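Side-chain contacts in phage terminase large subunit (Thermus phage P7426, PDB 7KS4), which probably acts as an ATP-driven motor that moves viral DNA into empty capsids and as an endonuclease that cuts the genome, this chain being its ATPase domain: residues R44-S49 against W227-E232; E235-R240 against Q251-E256; K14-L19 against A29-T34; R37-L42 against E193-G198. All coordinates share one frame; numbering follows the deposited sequence. Where two conformers were deposited one is given.

Contact 1 (R44-S49 against W227-E232). With SO4 (sulfate ion), chain H.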
# COMPACT_ATOMS: atom_id res chain seq x y z
N ARG A 44 -2.52 -11.86 -7.49
CA ARG A 44 -1.59 -11.21 -8.40
C ARG A 44 -2.35 -10.50 -9.51
O ARG A 44 -3.42 -10.93 -9.94
CB ARG A 44 -0.64 -12.23 -9.02
CG ARG A 44 0.21 -12.95 -8.01
CD ARG A 44 1.15 -13.90 -8.71
NE ARG A 44 2.06 -14.55 -7.77
CZ ARG A 44 3.01 -15.41 -8.12
NH1 ARG A 44 3.18 -15.73 -9.39
NH2 ARG A 44 3.78 -15.95 -7.19
N GLN A 45 -1.76 -9.40 -9.99
CA GLN A 45 -2.30 -8.60 -11.09
C GLN A 45 -3.53 -7.80 -10.68
O GLN A 45 -4.29 -7.35 -11.54
CB GLN A 45 -2.62 -9.47 -12.31
CG GLN A 45 -1.45 -10.32 -12.78
CD GLN A 45 -1.75 -11.10 -14.05
OE1 GLN A 45 -2.91 -11.31 -14.40
NE2 GLN A 45 -0.70 -11.51 -14.75
N SER A 46 -3.75 -7.61 -9.39
CA SER A 46 -4.94 -6.91 -8.93
C SER A 46 -4.76 -5.40 -8.85
O SER A 46 -5.73 -4.69 -8.58
CB SER A 46 -5.37 -7.43 -7.56
OG SER A 46 -5.89 -8.75 -7.65
N GLY A 47 -3.55 -4.89 -9.08
CA GLY A 47 -3.30 -3.46 -9.01
C GLY A 47 -2.86 -2.96 -7.65
O GLY A 47 -2.89 -1.75 -7.42
N LYS A 48 -2.44 -3.87 -6.76
CA LYS A 48 -2.02 -3.52 -5.41
C LYS A 48 -0.92 -2.46 -5.43
O LYS A 48 -1.01 -1.44 -4.73
CB LYS A 48 -1.56 -4.79 -4.69
CG LYS A 48 -2.70 -5.78 -4.32
CD LYS A 48 -2.26 -7.12 -3.67
CE LYS A 48 -1.17 -7.87 -4.41
NZ LYS A 48 -1.66 -8.40 -5.71
N SER A 49 0.13 -2.69 -6.23
CA SER A 49 1.29 -1.81 -6.24
C SER A 49 0.93 -0.41 -6.72
O SER A 49 1.37 0.59 -6.15
CB SER A 49 2.39 -2.37 -7.14
OG SER A 49 3.13 -3.41 -6.53
N TRP A 227 -8.88 -13.01 -11.19
CA TRP A 227 -9.91 -13.02 -12.22
C TRP A 227 -11.11 -12.15 -11.87
O TRP A 227 -11.94 -11.91 -12.74
CB TRP A 227 -10.36 -14.44 -12.51
CG TRP A 227 -10.82 -15.19 -11.31
CD1 TRP A 227 -12.02 -15.07 -10.67
CD2 TRP A 227 -10.08 -16.19 -10.59
NE1 TRP A 227 -12.07 -15.93 -9.60
CE2 TRP A 227 -10.90 -16.63 -9.53
CE3 TRP A 227 -8.81 -16.76 -10.74
CZ2 TRP A 227 -10.49 -17.61 -8.63
CZ3 TRP A 227 -8.41 -17.73 -9.85
CH2 TRP A 227 -9.24 -18.15 -8.81
N ASP A 228 -11.22 -11.69 -10.62
CA ASP A 228 -12.18 -10.63 -10.32
C ASP A 228 -11.77 -9.32 -10.97
O ASP A 228 -12.63 -8.55 -11.42
CB ASP A 228 -12.31 -10.43 -8.80
CG ASP A 228 -12.99 -11.61 -8.11
OD1 ASP A 228 -13.89 -12.22 -8.72
OD2 ASP A 228 -12.61 -11.91 -6.96
N VAL A 229 -10.47 -9.04 -11.04
CA VAL A 229 -9.99 -7.84 -11.70
C VAL A 229 -9.81 -8.05 -13.20
O VAL A 229 -10.02 -7.13 -13.98
CB VAL A 229 -8.68 -7.36 -11.07
CG1 VAL A 229 -8.29 -5.99 -11.63
CG2 VAL A 229 -8.79 -7.33 -9.53
N TRP A 230 -9.41 -9.26 -13.60
CA TRP A 230 -9.18 -9.61 -15.00
C TRP A 230 -10.09 -10.77 -15.37
O TRP A 230 -9.64 -11.92 -15.48
CB TRP A 230 -7.71 -9.95 -15.24
CG TRP A 230 -6.80 -8.80 -14.98
CD1 TRP A 230 -5.91 -8.67 -13.95
CD2 TRP A 230 -6.70 -7.60 -15.75
NE1 TRP A 230 -5.26 -7.47 -14.04
CE2 TRP A 230 -5.73 -6.78 -15.13
CE3 TRP A 230 -7.34 -7.12 -16.90
CZ2 TRP A 230 -5.38 -5.53 -15.63
CZ3 TRP A 230 -7.00 -5.88 -17.39
CH2 TRP A 230 -6.02 -5.09 -16.76
N PRO A 231 -11.39 -10.51 -15.58
CA PRO A 231 -12.30 -11.61 -15.92
C PRO A 231 -11.93 -12.31 -17.22
O PRO A 231 -12.20 -13.50 -17.38
CB PRO A 231 -13.67 -10.93 -16.03
CG PRO A 231 -13.48 -9.54 -15.48
CD PRO A 231 -12.05 -9.20 -15.65
N GLU A 232 -11.35 -11.58 -18.18
CA GLU A 232 -10.99 -12.19 -19.45
C GLU A 232 -9.81 -13.16 -19.32
O GLU A 232 -9.55 -13.91 -20.27
CB GLU A 232 -10.67 -11.10 -20.48
CG GLU A 232 -9.35 -10.34 -20.25
CD GLU A 232 -9.48 -9.10 -19.38
OE1 GLU A 232 -10.36 -9.06 -18.48
OE2 GLU A 232 -8.69 -8.16 -19.60
S SO4 H . 4.03 -15.80 -12.84
O1 SO4 H . 4.27 -16.65 -14.00
O2 SO4 H . 4.21 -14.40 -13.21
O3 SO4 H . 4.98 -16.15 -11.79
O4 SO4 H . 2.67 -15.98 -12.35
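Trp230 and Gln45 make the polar link between helix 226-229 and the P-loop. The indole NE1 donates a hydrogen bond to the backbone O of Gln45 at 2.7 Å. The bond is bent, with an N-H...O angle of 133°. The indole N-H lies in the carbonyl plane of Gln45, while the oxygen sits 17° out of the ring plane.

Van der Waals contact backs this bond. Gln45 CB rests 3.7 Å from Trp230 NE1, and the Gln45 side chain runs across the indole, its amide plane nearly perpendicular to the ring. The amide oxygen OE1 goes on to bond Arg233, which also makes a cation-pi contact with Trp230. One residue before Trp230, Val229 brings CG2 against Ser46, 3.9 Å from Ser46 CA. Ser46 was modelled in two conformers, so the approach of its OG to Val229 is less certain.

Arg44 takes no part in this meeting. Its NE makes a long, weak ion pair with Glu252, and NH1 a weak hydrogen bond of 3.0 Å to sulfate O4, at the edge of the guanidinium.

Residues 44-49 belong to the Walker A P-loop and line the ADP pocket. The backbone N atoms of Gln45, Gly47 and Ser49 bond the diphosphate, and Lys48 NZ forms a salt bridge to it. With these peptide N-H groups turned to phosphate, the carbonyl of Gln45 is taken up by an indole. That bond is consistent with Trp230 steadying the loop's backbone in a second shell around the nucleotide, with Val229 packed beside it.

Contact 2 (E235-R240 against Q251-E256); sequences EWYMER and QEYGAE. With SO4 (sulfate ion), chain H.
Sulfate O4 is gripped by Arg240 and Tyr253, one from each segment. Arg240 NH1 donates to O4 at 3.0 Å, with an N-H...O angle of 144°. Tyr253 OH reaches O4 at 2.9 Å in a weak hydrogen bond. Arg240 adds weak, longer bonds from NH1 and NH2 to sulfate O1. The anion thus lies at the edge of the guanidinium and at the edge of the phenol ring. Arg240 NH1 and Tyr253 OH come within 2.7 Å of each other, but the angle is poor for a hydrogen bond. Both groups turn to the same anion, which may explain why they lie so close. The arginine gets there by bending at chi3 (71°), and its CD lies over a face of Trp236.

Deeper in, the two tyrosines pack together. Tyr237 CD1 sits over one face of Tyr253, toward the rim, 3.6 Å from Tyr253 CD1. The rings are oblique, with planes 34° apart and centroids 4.9 Å apart. Ser226 and Trp227 touch both rings.

The sulfate probably came from the crystallisation liquor. The two tyrosines join helix 234-239 to the chain around the end of helix 246-252, in a small helical region beside the P-loop that is consistent with the lid subdomain of large terminases.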
# COMPACT_ATOMS: atom_id res chain seq x y z
N GLU A 235 -10.05 -17.99 -17.61
CA GLU A 235 -9.79 -19.31 -18.17
C GLU A 235 -8.30 -19.62 -18.18
O GLU A 235 -7.88 -20.74 -17.87
CB GLU A 235 -10.38 -19.43 -19.57
CG GLU A 235 -10.21 -20.82 -20.21
CD GLU A 235 -10.94 -21.95 -19.47
OE1 GLU A 235 -11.92 -21.67 -18.74
OE2 GLU A 235 -10.54 -23.13 -19.62
N TRP A 236 -7.47 -18.63 -18.52
CA TRP A 236 -6.03 -18.85 -18.49
C TRP A 236 -5.57 -19.22 -17.08
O TRP A 236 -4.80 -20.17 -16.90
CB TRP A 236 -5.28 -17.63 -19.01
CG TRP A 236 -3.79 -17.80 -18.93
CD1 TRP A 236 -3.00 -18.51 -19.78
CD2 TRP A 236 -2.93 -17.26 -17.92
NE1 TRP A 236 -1.68 -18.44 -19.38
CE2 TRP A 236 -1.61 -17.68 -18.24
CE3 TRP A 236 -3.13 -16.46 -16.79
CZ2 TRP A 236 -0.51 -17.33 -17.46
CZ3 TRP A 236 -2.03 -16.12 -16.02
CH2 TRP A 236 -0.74 -16.54 -16.37
N TYR A 237 -6.03 -18.48 -16.06
CA TYR A 237 -5.70 -18.82 -14.68
C TYR A 237 -6.10 -20.26 -14.36
O TYR A 237 -5.32 -21.02 -13.78
CB TYR A 237 -6.40 -17.88 -13.69
CG TYR A 237 -5.95 -16.45 -13.73
CD1 TYR A 237 -4.61 -16.12 -13.68
CD2 TYR A 237 -6.88 -15.42 -13.79
CE1 TYR A 237 -4.20 -14.79 -13.71
CE2 TYR A 237 -6.49 -14.10 -13.82
CZ TYR A 237 -5.15 -13.79 -13.78
OH TYR A 237 -4.76 -12.47 -13.81
N MET A 238 -7.33 -20.63 -14.71
CA MET A 238 -7.81 -21.97 -14.39
C MET A 238 -6.97 -23.04 -15.09
O MET A 238 -6.68 -24.09 -14.51
CB MET A 238 -9.28 -22.10 -14.78
CG MET A 238 -10.23 -21.22 -13.96
SD MET A 238 -10.09 -21.57 -12.18
CE MET A 238 -11.25 -20.41 -11.46
N GLU A 239 -6.55 -22.77 -16.33
CA GLU A 239 -5.81 -23.77 -17.09
C GLU A 239 -4.37 -23.92 -16.61
O GLU A 239 -3.73 -24.92 -16.93
CB GLU A 239 -5.88 -23.43 -18.58
CG GLU A 239 -7.29 -23.57 -19.13
CD GLU A 239 -7.40 -23.34 -20.63
OE1 GLU A 239 -6.35 -23.32 -21.32
OE2 GLU A 239 -8.54 -23.19 -21.12
N ARG A 240 -3.87 -22.96 -15.83
CA ARG A 240 -2.56 -23.13 -15.20
C ARG A 240 -2.57 -24.19 -14.11
O ARG A 240 -1.50 -24.65 -13.71
CB ARG A 240 -2.08 -21.82 -14.57
CG ARG A 240 -1.82 -20.71 -15.54
CD ARG A 240 -1.00 -19.61 -14.88
NE ARG A 240 0.39 -20.02 -14.65
CZ ARG A 240 1.38 -19.19 -14.31
NH1 ARG A 240 1.15 -17.89 -14.17
NH2 ARG A 240 2.61 -19.66 -14.12
N GLN A 251 -4.09 -19.49 -3.46
CA GLN A 251 -3.59 -18.32 -2.75
C GLN A 251 -3.24 -17.18 -3.69
O GLN A 251 -3.69 -16.05 -3.50
CB GLN A 251 -2.35 -18.68 -1.93
CG GLN A 251 -2.62 -19.43 -0.66
CD GLN A 251 -1.43 -19.38 0.28
OE1 GLN A 251 -0.30 -19.12 -0.14
NE2 GLN A 251 -1.69 -19.62 1.55
N GLU A 252 -2.40 -17.46 -4.69
CA GLU A 252 -1.84 -16.38 -5.49
C GLU A 252 -2.86 -15.78 -6.44
O GLU A 252 -2.82 -14.57 -6.71
CB GLU A 252 -0.62 -16.88 -6.28
CG GLU A 252 0.49 -17.45 -5.41
CD GLU A 252 0.97 -16.47 -4.35
OE1 GLU A 252 1.19 -16.90 -3.20
OE2 GLU A 252 1.13 -15.27 -4.67
N TYR A 253 -3.79 -16.59 -6.94
CA TYR A 253 -4.83 -16.12 -7.84
C TYR A 253 -6.20 -16.08 -7.18
O TYR A 253 -6.92 -15.10 -7.35
CB TYR A 253 -4.89 -17.01 -9.08
CG TYR A 253 -3.59 -17.01 -9.84
CD1 TYR A 253 -3.10 -15.85 -10.41
CD2 TYR A 253 -2.85 -18.17 -9.99
CE1 TYR A 253 -1.91 -15.84 -11.10
CE2 TYR A 253 -1.66 -18.18 -10.68
CZ TYR A 253 -1.19 -17.00 -11.24
OH TYR A 253 -0.00 -17.00 -11.93
N GLY A 254 -6.57 -17.12 -6.43
CA GLY A 254 -7.83 -17.09 -5.72
C GLY A 254 -7.85 -16.13 -4.54
O GLY A 254 -8.94 -15.73 -4.10
N ALA A 255 -6.68 -15.75 -4.03
CA ALA A 255 -6.59 -14.93 -2.82
C ALA A 255 -7.30 -15.62 -1.66
O ALA A 255 -7.91 -14.97 -0.80
CB ALA A 255 -7.17 -13.53 -3.06
N GLU A 256 -7.19 -16.95 -1.61
CA GLU A 256 -7.86 -17.74 -0.59
C GLU A 256 -6.97 -17.90 0.63
O GLU A 256 -5.75 -18.04 0.52
CB GLU A 256 -8.25 -19.12 -1.13
CG GLU A 256 -9.33 -19.06 -2.18
CD GLU A 256 -9.68 -20.43 -2.73
OE1 GLU A 256 -9.47 -21.44 -2.03
OE2 GLU A 256 -10.17 -20.48 -3.88
S SO4 H . 4.03 -15.80 -12.84
O1 SO4 H . 4.27 -16.65 -14.00
O2 SO4 H . 4.21 -14.40 -13.21
O3 SO4 H . 4.98 -16.15 -11.79
O4 SO4 H . 2.67 -15.98 -12.35

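Contact 3 (K14-L19 against A29-T34); sequences KFFELL and AIHRST
Phe16 and His31 carry this contact alone, ring against ring. The tight part is the far end of the phenyl group, at CZ. Phe16 CZ lies 3.7 Å from His31 CD2 and 3.8 Å from His31 CG. The same CZ also meets His31 CB, at 3.9 Å. One step back, Phe16 CE1 sits over a face of the imidazole, displaced toward its rim, 4.1 Å from His31 CD2. The planes are inclined at 49° and the centroids are 5.2 Å apart, so the rings meet obliquely. Both side chains place CG anti to the carbonyl carbon (chi1 -65° for Phe16, -64° for His31), and this turns each ring into the gap between the helices.

The imidazole is held in its rotation by polar bonds at both nitrogens, ND1 to Glu55 and NE2 to the hydroxyl of Tyr21.

Elsewhere the two segments stand well apart. The nearest backbones, at Phe16 and His31, have CA atoms 10.4 Å from each other. Lys14 and Glu17 lie on the exposed side of the first helix, and Arg32 is exposed on the second. The joint is therefore narrow, a single buried pair with a solvent-facing flank.

Helices 13-19 and 25-32 follow each other at the start of the domain. Helix 48-62 packs against the pair, with Val54 touching Phe16 and Ala51 touching His31. Helix 75-92 receives Leu19, and strand 219-224 meets Ala29, Ile30 and Ser33 through Phe222.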
# COMPACT_ATOMS: atom_id res chain seq x y z
N LYS A 14 -9.82 14.46 -9.84
CA LYS A 14 -8.92 15.46 -10.39
C LYS A 14 -7.47 15.09 -10.12
O LYS A 14 -6.61 15.24 -11.00
CB LYS A 14 -9.23 16.84 -9.81
CG LYS A 14 -10.69 17.24 -9.94
CD LYS A 14 -10.88 18.46 -10.83
CE LYS A 14 -10.77 19.75 -10.05
NZ LYS A 14 -10.84 20.93 -10.95
N PHE A 15 -7.17 14.60 -8.92
CA PHE A 15 -5.81 14.19 -8.63
C PHE A 15 -5.42 12.96 -9.45
O PHE A 15 -4.29 12.89 -9.96
CB PHE A 15 -5.63 13.93 -7.14
CG PHE A 15 -4.19 13.84 -6.72
CD1 PHE A 15 -3.47 14.98 -6.40
CD2 PHE A 15 -3.55 12.61 -6.64
CE1 PHE A 15 -2.14 14.91 -6.02
CE2 PHE A 15 -2.22 12.53 -6.26
CZ PHE A 15 -1.52 13.68 -5.95
N PHE A 16 -6.31 11.98 -9.56
CA PHE A 16 -6.04 10.83 -10.42
C PHE A 16 -5.71 11.28 -11.84
O PHE A 16 -4.75 10.78 -12.46
CB PHE A 16 -7.24 9.88 -10.46
CG PHE A 16 -7.57 9.24 -9.14
CD1 PHE A 16 -6.59 9.03 -8.17
CD2 PHE A 16 -8.86 8.81 -8.88
CE1 PHE A 16 -6.91 8.42 -6.97
CE2 PHE A 16 -9.18 8.20 -7.68
CZ PHE A 16 -8.20 8.01 -6.72
N GLU A 17 -6.51 12.20 -12.37
CA GLU A 17 -6.29 12.69 -13.73
C GLU A 17 -4.91 13.33 -13.87
O GLU A 17 -4.24 13.15 -14.90
CB GLU A 17 -7.39 13.68 -14.08
CG GLU A 17 -7.41 14.11 -15.52
CD GLU A 17 -8.11 13.12 -16.44
OE1 GLU A 17 -8.18 11.92 -16.08
OE2 GLU A 17 -8.59 13.54 -17.51
N LEU A 18 -4.47 14.08 -12.86
CA LEU A 18 -3.10 14.59 -12.88
C LEU A 18 -2.09 13.45 -12.95
O LEU A 18 -1.08 13.54 -13.65
CB LEU A 18 -2.83 15.45 -11.64
CG LEU A 18 -3.46 16.85 -11.58
CD1 LEU A 18 -3.20 17.51 -10.22
CD2 LEU A 18 -2.92 17.72 -12.71
N LEU A 19 -2.35 12.36 -12.24
CA LEU A 19 -1.39 11.26 -12.24
C LEU A 19 -1.40 10.43 -13.51
O LEU A 19 -0.52 9.58 -13.68
CB LEU A 19 -1.65 10.34 -11.05
CG LEU A 19 -1.04 10.78 -9.72
CD1 LEU A 19 -1.51 9.86 -8.62
CD2 LEU A 19 0.48 10.78 -9.82
N ALA A 29 -12.19 1.33 -4.63
CA ALA A 29 -12.73 1.06 -3.30
C ALA A 29 -11.69 1.34 -2.22
O ALA A 29 -12.01 1.93 -1.18
CB ALA A 29 -13.22 -0.38 -3.21
N ILE A 30 -10.44 0.94 -2.46
CA ILE A 30 -9.37 1.23 -1.51
C ILE A 30 -9.20 2.73 -1.33
O ILE A 30 -9.07 3.23 -0.21
CB ILE A 30 -8.06 0.57 -1.98
CG1 ILE A 30 -8.20 -0.96 -1.89
CG2 ILE A 30 -6.85 1.09 -1.16
CD1 ILE A 30 -7.02 -1.73 -2.44
N HIS A 31 -9.19 3.48 -2.44
CA HIS A 31 -8.97 4.92 -2.36
C HIS A 31 -10.14 5.63 -1.68
O HIS A 31 -9.93 6.64 -0.99
CB HIS A 31 -8.76 5.51 -3.75
CG HIS A 31 -7.53 5.01 -4.44
ND1 HIS A 31 -6.30 4.98 -3.83
CD2 HIS A 31 -7.35 4.53 -5.69
CE1 HIS A 31 -5.41 4.50 -4.68
NE2 HIS A 31 -6.02 4.22 -5.81
N ARG A 32 -11.37 5.15 -1.88
CA ARG A 32 -12.52 5.80 -1.25
C ARG A 32 -12.60 5.51 0.24
O ARG A 32 -13.25 6.27 0.98
CB ARG A 32 -13.82 5.37 -1.92
CG ARG A 32 -14.00 5.94 -3.32
CD ARG A 32 -15.41 5.73 -3.83
NE ARG A 32 -15.55 6.09 -5.24
CZ ARG A 32 -15.88 7.30 -5.69
NH1 ARG A 32 -16.12 8.30 -4.84
NH2 ARG A 32 -15.97 7.51 -6.99
N SER A 33 -11.95 4.46 0.71
CA SER A 33 -12.01 4.10 2.12
C SER A 33 -11.24 5.11 2.97
O SER A 33 -10.10 5.44 2.66
CB SER A 33 -11.43 2.70 2.34
OG SER A 33 -11.32 2.43 3.72
N THR A 34 -11.87 5.57 4.04
CA THR A 34 -11.24 6.44 5.02
C THR A 34 -10.72 5.69 6.24
O THR A 34 -10.29 6.32 7.21
CB THR A 34 -12.22 7.53 5.46
OG1 THR A 34 -13.39 6.91 6.02
CG2 THR A 34 -12.62 8.40 4.27

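Contact 4 (R37-L42 against E193-G198); sequences RRVACL and EFFLMG
Strand 37-42 and helix 193-197 pass with their axes 7.9 Å apart, their chain directions 113° from each other. The backbones are nearest at Val39 and Phe195, whose CA atoms lie 5.5 Å apart.

The two methyls of Val39 press on neighbouring residues of the helix. CG1 presses on the start of Phe195, 3.7 Å from Phe195 CA and 4.0 Å from its CB. CG2 comes to Phe194 instead, 3.7 Å from Phe194 O and 4.2 Å from Phe194 CB. The valine is thus close to main chain as well as side chain, which lets helix and strand come near.

Two residues on, Cys41 takes up the ring of Phe195. Phe195 CG is anti to its backbone N (chi1 176°), and this carries the ring along the strand toward Cys41. Cys41 CB touches the ring at CD1, 3.6 Å away. The sulfur makes a looser sulfur-aromatic contact, with SG 5.3 Å from the ring centroid and 27° off the normal. Phe257 and Trp199 also pack against the Phe195 ring. The ring of Phe194 packs among Trp164, Trp190 and Phe219, each edge-to-face.

No hydrogen bond joins the two segments; the interface is apolar and buried. Val39 and Cys41 face the helix, whereas Ala40 between them points the other way. Strand 37-42 lies in the parallel part of the sheet and leads into the P-loop. Strand 178-183 separates it from the predicted Walker B strand 150-153, the strand order of an ASCE P-loop ATPase with helices on both faces of its sheet.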
# COMPACT_ATOMS: atom_id res chain seq x y z
N ARG A 37 -6.97 1.57 8.99
CA ARG A 37 -6.36 0.28 8.72
C ARG A 37 -7.11 -0.32 7.54
O ARG A 37 -8.21 -0.85 7.70
CB ARG A 37 -6.41 -0.65 9.93
CG ARG A 37 -5.80 -0.06 11.19
CD ARG A 37 -4.28 -0.02 11.13
NE ARG A 37 -3.74 0.57 12.36
CZ ARG A 37 -3.38 1.84 12.50
NH1 ARG A 37 -3.49 2.70 11.50
NH2 ARG A 37 -2.91 2.27 13.68
N ARG A 38 -6.51 -0.23 6.36
CA ARG A 38 -7.05 -0.83 5.15
C ARG A 38 -6.24 -2.09 4.84
O ARG A 38 -5.01 -2.02 4.71
CB ARG A 38 -6.99 0.15 3.99
CG ARG A 38 -7.97 1.31 4.12
CD ARG A 38 -7.76 2.34 3.01
NE ARG A 38 -6.53 3.11 3.18
CZ ARG A 38 -6.08 4.01 2.30
NH1 ARG A 38 -6.74 4.24 1.17
NH2 ARG A 38 -4.96 4.66 2.55
N VAL A 39 -6.93 -3.21 4.70
CA VAL A 39 -6.31 -4.51 4.51
C VAL A 39 -6.85 -5.06 3.19
O VAL A 39 -8.05 -5.32 3.07
CB VAL A 39 -6.60 -5.48 5.67
CG1 VAL A 39 -5.77 -6.75 5.54
CG2 VAL A 39 -6.34 -4.81 7.01
N ALA A 40 -5.97 -5.25 2.21
CA ALA A 40 -6.37 -5.73 0.89
C ALA A 40 -5.75 -7.10 0.65
O ALA A 40 -4.52 -7.22 0.53
CB ALA A 40 -5.98 -4.75 -0.21
N CYS A 41 -6.59 -8.12 0.58
CA CYS A 41 -6.16 -9.47 0.24
C CYS A 41 -6.58 -9.71 -1.20
O CYS A 41 -7.74 -10.00 -1.48
CB CYS A 41 -6.79 -10.50 1.18
SG CYS A 41 -6.41 -12.20 0.74
N LEU A 42 -5.63 -9.55 -2.12
CA LEU A 42 -5.90 -9.57 -3.55
C LEU A 42 -4.89 -10.47 -4.25
O LEU A 42 -3.73 -10.56 -3.84
CB LEU A 42 -5.87 -8.14 -4.17
CG LEU A 42 -6.55 -6.99 -3.42
CD1 LEU A 42 -6.37 -5.67 -4.18
CD2 LEU A 42 -8.04 -7.24 -3.20
N GLU A 193 -5.93 -12.43 10.33
CA GLU A 193 -6.63 -11.81 11.45
C GLU A 193 -6.98 -10.36 11.14
O GLU A 193 -8.13 -9.94 11.35
CB GLU A 193 -5.76 -11.88 12.70
CG GLU A 193 -5.42 -13.30 13.06
CD GLU A 193 -4.40 -13.40 14.16
OE1 GLU A 193 -3.77 -12.38 14.52
OE2 GLU A 193 -4.24 -14.53 14.66
N PHE A 194 -6.01 -9.59 10.64
CA PHE A 194 -6.27 -8.19 10.33
C PHE A 194 -7.29 -8.06 9.22
O PHE A 194 -8.14 -7.16 9.25
CB PHE A 194 -4.97 -7.49 9.95
CG PHE A 194 -4.23 -6.90 11.12
CD1 PHE A 194 -4.12 -7.61 12.31
CD2 PHE A 194 -3.65 -5.65 11.03
CE1 PHE A 194 -3.45 -7.08 13.39
CE2 PHE A 194 -2.97 -5.11 12.11
CZ PHE A 194 -2.87 -5.83 13.29
N PHE A 195 -7.21 -8.94 8.22
CA PHE A 195 -8.22 -8.93 7.16
C PHE A 195 -9.61 -9.08 7.75
O PHE A 195 -10.53 -8.32 7.42
CB PHE A 195 -7.93 -10.05 6.16
CG PHE A 195 -8.98 -10.17 5.10
CD1 PHE A 195 -8.89 -9.42 3.94
CD2 PHE A 195 -10.07 -11.00 5.27
CE1 PHE A 195 -9.86 -9.52 2.97
CE2 PHE A 195 -11.04 -11.10 4.30
CZ PHE A 195 -10.94 -10.35 3.15
N LEU A 196 -9.79 -10.06 8.63
CA LEU A 196 -11.12 -10.33 9.17
C LEU A 196 -11.65 -9.16 9.99
O LEU A 196 -12.86 -8.93 10.02
CB LEU A 196 -11.08 -11.61 10.01
CG LEU A 196 -12.29 -12.52 9.97
CD1 LEU A 196 -12.56 -13.02 8.56
CD2 LEU A 196 -12.09 -13.71 10.92
N MET A 197 -10.75 -8.42 10.64
CA MET A 197 -11.18 -7.27 11.44
C MET A 197 -11.92 -6.24 10.60
O MET A 197 -12.73 -5.46 11.13
CB MET A 197 -9.98 -6.61 12.11
CG MET A 197 -9.40 -7.43 13.25
SD MET A 197 -7.84 -6.77 13.84
CE MET A 197 -7.30 -8.15 14.84
N GLY A 198 -11.65 -6.20 9.30
CA GLY A 198 -12.30 -5.24 8.43
C GLY A 198 -13.21 -5.85 7.38
O GLY A 198 -13.65 -5.14 6.47

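Overall arrangement
Contacts 1 and 2 adjoin, with centres 11 Å apart, and share the sulfate. Arg44 NE makes a long, weak ion pair with Glu252 OE2, 3.3 Å away. Strand 37-42 of contact 4 runs into the P-loop of contact 1, centres 17 Å apart. Contact 3 meets the opposite face of that strand, where Ile30 packs on Ala40. Contact 2 reaches contact 4 through Ala255, beside Cys41. ADP is about 3 Å from the side chain of Ser46, 8 Å from that of His31 and 10 Å from that of Cys41. The side chain of Glu155, the predicted catalytic residue, is about 9 Å from that of Cys41 and about 10 Å from that of Ser46.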